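Local coordinates for binding domain (Hc) of Paraclostridial Mosquitocidal Protein 1 (Paraclostridium bifermentans, PDB 6HOX) that is the receptor-binding domain of a clostridial-type neurotoxin that targets Anopheles mosquitoes, and probably directs it to host nerve cells, at residues Gly130-Arg135 with Arg167-Thr172. Residues are numbered along the deposited sequence; the frame is centred on the assembly and turned at random.
Sequences GNLVWR and RHITIT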
ATOM      1  N   GLY A 130     -15.563  -3.321  -3.485  1.00 30.55           N
ATOM      2  CA  GLY A 130     -14.197  -3.319  -2.970  1.00 31.39           C
ATOM      3  C   GLY A 130     -13.170  -3.988  -3.875  1.00 28.70           C
ATOM      4  O   GLY A 130     -12.023  -4.186  -3.454  1.00 28.25           O
ATOM      5  N   ASN A 131     -13.584  -4.372  -5.084  1.00 27.79           N
ATOM      6  CA  ASN A 131     -12.761  -5.099  -6.034  1.00 27.53           C
ATOM      7  C   ASN A 131     -12.630  -4.256  -7.316  1.00 28.08           C
ATOM      8  O   ASN A 131     -13.174  -3.171  -7.417  1.00 30.97           O
ATOM      9  CB  ASN A 131     -13.307  -6.513  -6.250  1.00 27.56           C
ATOM     10  CG  ASN A 131     -12.765  -7.496  -5.231  1.00 28.71           C
ATOM     11  OD1 ASN A 131     -11.631  -7.966  -5.346  1.00 31.59           O
ATOM     12  ND2 ASN A 131     -13.557  -7.796  -4.223  1.00 28.37           N
ATOM     13  N   LEU A 132     -11.823  -4.749  -8.253  1.00 29.99           N
ATOM     14  CA  LEU A 132     -11.446  -4.043  -9.481  1.00 29.05           C
ATOM     15  C   LEU A 132     -12.015  -4.840 -10.653  1.00 25.80           C
ATOM     16  O   LEU A 132     -12.029  -6.077 -10.601  1.00 23.22           O
ATOM     17  CB  LEU A 132      -9.916  -3.960  -9.539  1.00 32.56           C
ATOM     18  CG  LEU A 132      -9.308  -2.884 -10.440  1.00 37.39           C
ATOM     19  CD1 LEU A 132      -9.574  -1.492  -9.909  1.00 40.31           C
ATOM     20  CD2 LEU A 132      -7.816  -3.090 -10.576  1.00 42.80           C
ATOM     21  N   VAL A 133     -12.549  -4.123 -11.644  1.00 22.86           N
ATOM     22  CA  VAL A 133     -13.081  -4.693 -12.879  1.00 23.97           C
ATOM     23  C   VAL A 133     -12.270  -4.153 -14.053  1.00 23.58           C
ATOM     24  O   VAL A 133     -12.120  -2.927 -14.174  1.00 25.68           O
ATOM     25  CB  VAL A 133     -14.560  -4.324 -13.086  1.00 25.28           C
ATOM     26  CG1 VAL A 133     -15.095  -4.885 -14.402  1.00 25.71           C
ATOM     27  CG2 VAL A 133     -15.404  -4.796 -11.910  1.00 26.73           C
ATOM     28  N   TRP A 134     -11.794  -5.073 -14.894  1.00 20.78           N
ATOM     29  CA  TRP A 134     -11.299  -4.814 -16.230  1.00 23.02           C
ATOM     30  C   TRP A 134     -12.319  -5.392 -17.208  1.00 22.97           C
ATOM     31  O   TRP A 134     -12.692  -6.563 -17.094  1.00 23.20           O
ATOM     32  CB  TRP A 134      -9.900  -5.422 -16.444  1.00 23.58           C
ATOM     33  CG  TRP A 134      -9.475  -5.477 -17.874  1.00 25.60           C
ATOM     34  CD1 TRP A 134      -9.408  -6.586 -18.672  1.00 25.94           C
ATOM     35  CD2 TRP A 134      -9.076  -4.367 -18.696  1.00 26.51           C
ATOM     36  NE1 TRP A 134      -8.969  -6.241 -19.921  1.00 26.83           N
ATOM     37  CE2 TRP A 134      -8.760  -4.888 -19.965  1.00 27.25           C
ATOM     38  CE3 TRP A 134      -8.913  -2.998 -18.469  1.00 28.47           C
ATOM     39  CZ2 TRP A 134      -8.316  -4.082 -21.009  1.00 29.19           C
ATOM     40  CZ3 TRP A 134      -8.483  -2.198 -19.499  1.00 28.99           C
ATOM     41  CH2 TRP A 134      -8.200  -2.735 -20.756  1.00 30.68           C
ATOM     42  N   ARG A 135     -12.784  -4.575 -18.149  1.00 22.24           N
ATOM     43  CA  ARG A 135     -13.727  -5.070 -19.133  1.00 24.83           C
ATOM     44  C   ARG A 135     -13.339  -4.570 -20.526  1.00 26.20           C
ATOM     45  O   ARG A 135     -12.965  -3.389 -20.691  1.00 24.69           O
ATOM     46  CB  ARG A 135     -15.160  -4.659 -18.788  1.00 26.12           C
ATOM     47  CG  ARG A 135     -16.147  -5.016 -19.896  1.00 30.44           C
ATOM     48  CD  ARG A 135     -17.609  -4.800 -19.567  1.00 31.65           C
ATOM     49  NE  ARG A 135     -17.988  -5.593 -18.403  1.00 33.80           N
ATOM     50  CZ  ARG A 135     -18.193  -5.086 -17.192  1.00 32.59           C
ATOM     51  NH1 ARG A 135     -18.413  -3.789 -17.056  1.00 32.36           N
ATOM     52  NH2 ARG A 135     -18.170  -5.879 -16.131  1.00 32.17           N
ATOM     53  N   ARG A 167      -1.649  -0.176  -4.185  1.00 19.77           N
ATOM     54  CA  ARG A 167      -1.601  -1.410  -4.962  1.00 21.22           C
ATOM     55  C   ARG A 167      -1.138  -1.094  -6.389  1.00 21.51           C
ATOM     56  O   ARG A 167      -1.559  -0.098  -6.980  1.00 22.54           O
ATOM     57  CB  ARG A 167      -2.983  -2.060  -5.086  1.00 22.76           C
ATOM     58  CG  ARG A 167      -3.689  -2.361  -3.773  1.00 23.72           C
ATOM     59  CD  ARG A 167      -2.924  -3.297  -2.863  1.00 24.03           C
ATOM     60  NE  ARG A 167      -3.798  -3.750  -1.789  1.00 24.90           N
ATOM     61  CZ  ARG A 167      -3.417  -4.199  -0.593  1.00 26.09           C
ATOM     62  NH1 ARG A 167      -2.135  -4.324  -0.268  1.00 23.52           N
ATOM     63  NH2 ARG A 167      -4.364  -4.524   0.276  1.00 26.03           N
ATOM     64  N   HIS A 168      -0.304  -1.973  -6.945  1.00 22.19           N
ATOM     65  CA  HIS A 168       0.150  -1.822  -8.301  1.00 23.07           C
ATOM     66  C   HIS A 168      -0.628  -2.809  -9.148  1.00 21.42           C
ATOM     67  O   HIS A 168      -0.627  -4.005  -8.845  1.00 21.08           O
ATOM     68  CB  HIS A 168       1.654  -2.050  -8.460  1.00 23.11           C
ATOM     69  CG  HIS A 168       2.106  -1.718  -9.840  1.00 23.12           C
ATOM     70  ND1 HIS A 168       2.267  -2.674 -10.809  1.00 23.59           N
ATOM     71  CD2 HIS A 168       2.357  -0.533 -10.437  1.00 23.57           C
ATOM     72  CE1 HIS A 168       2.619  -2.098 -11.944  1.00 23.17           C
ATOM     73  NE2 HIS A 168       2.652  -0.785 -11.750  1.00 23.66           N
ATOM     74  N   ILE A 169      -1.283  -2.287 -10.185  1.00 21.18           N
ATOM     75  CA  ILE A 169      -2.129  -3.105 -11.064  1.00 21.45           C
ATOM     76  C   ILE A 169      -1.467  -3.157 -12.432  1.00 21.18           C
ATOM     77  O   ILE A 169      -1.020  -2.106 -12.932  1.00 20.45           O
ATOM     78  CB  ILE A 169      -3.548  -2.523 -11.176  1.00 23.88           C
ATOM     79  CG1 ILE A 169      -4.143  -2.210  -9.801  1.00 24.48           C
ATOM     80  CG2 ILE A 169      -4.445  -3.454 -11.983  1.00 23.29           C
ATOM     81  CD1 ILE A 169      -4.259  -3.421  -8.905  1.00 26.80           C
ATOM     82  N   THR A 170      -1.414  -4.363 -13.012  1.00 21.00           N
ATOM     83  CA  THR A 170      -0.965  -4.549 -14.368  1.00 22.47           C
ATOM     84  C   THR A 170      -2.012  -5.391 -15.109  1.00 23.39           C
ATOM     85  O   THR A 170      -2.464  -6.404 -14.600  1.00 22.92           O
ATOM     86  CB  THR A 170       0.426  -5.204 -14.459  1.00 22.48           C
ATOM     87  OG1 THR A 170       1.383  -4.550 -13.622  1.00 21.41           O
ATOM     88  CG2 THR A 170       0.969  -5.218 -15.879  1.00 22.76           C
ATOM     89  N   ILE A 171      -2.360  -4.953 -16.326  1.00 22.64           N
ATOM     90  CA  ILE A 171      -3.281  -5.663 -17.226  1.00 24.29           C
ATOM     91  C   ILE A 171      -2.562  -5.798 -18.578  1.00 24.56           C
ATOM     92  O   ILE A 171      -2.183  -4.796 -19.174  1.00 25.52           O
ATOM     93  CB  ILE A 171      -4.615  -4.886 -17.361  1.00 24.66           C
ATOM     94  CG1 ILE A 171      -5.337  -4.727 -16.025  1.00 23.99           C
ATOM     95  CG2 ILE A 171      -5.550  -5.492 -18.397  1.00 25.11           C
ATOM     96  CD1 ILE A 171      -6.288  -3.570 -16.029  1.00 25.12           C
ATOM     97  N   THR A 172      -2.341  -7.031 -19.031  1.00 23.35           N
ATOM     98  CA  THR A 172      -1.686  -7.287 -20.294  1.00 23.73           C
ATOM     99  C   THR A 172      -2.740  -7.853 -21.256  1.00 26.15           C
ATOM    100  O   THR A 172      -3.579  -8.691 -20.869  1.00 23.08           O
ATOM    101  CB  THR A 172      -0.451  -8.185 -20.109  1.00 23.20           C
ATOM    102  OG1 THR A 172      -0.862  -9.496 -19.719  1.00 23.79           O
ATOM    103  CG2 THR A 172       0.520  -7.659 -19.072  1.00 24.27           C
TER
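One face of the Trp-134 indole lies against Ile-171, whose CG2 methyl sits 3.6 Å from the centroid of the five-membered ring and 11° off the ring normal, so this is a CH-pi contact over the face. CE2, on the bond shared by the two indole rings, is the ring atom nearest that methyl, with Trp-134 CE2 to Ile-171 CG2 at 3.6 Å. The second branch of the isoleucine, on the same side of the indole plane, meets the rim of the benzo ring: Ile-171 CD1 comes to 3.6 Å from Trp-134 CE3. One methyl thus sits over the five-membered ring and the other beside the outline of the six-membered one. The torsions account for this, since CG2 of Ile-171 stands anti to its own backbone N while an extended chi2 (157°) carries CD1 to the rim at CE3.

Two residues back on each strand, Leu-132 and Ile-169 meet tip to tip. Here one methyl does the touching, Leu-132 CD2, 3.7 Å from Ile-169 CG2 and 3.9 Å from both Ile-169 CG1 and CD1, so it rests on three carbons at once. The CA atoms of Leu-132 and Ile-169 are 9.5 Å apart and those of Trp-134 and Ile-171 8.1 Å, spacings of facing sheets rather than paired neighbours. Strand 131-137 is hydrogen-bonded to 122-128 and 143-147, strand 167-174 to 89-96 and 178-183, consistent with the two layers of the concanavalin-like jelly roll in the N-terminal receptor-binding region. Around the pair, Trp-134 also touches Ile-91, Cys-179 and Ile-125, and Ile-169 touches Phe-93 and Ile-183.

All four contacting side chains are buried and their closest approaches are all between carbon atoms, which implies that dispersion and exclusion of water, together with the CH-pi term, join the two sheets here.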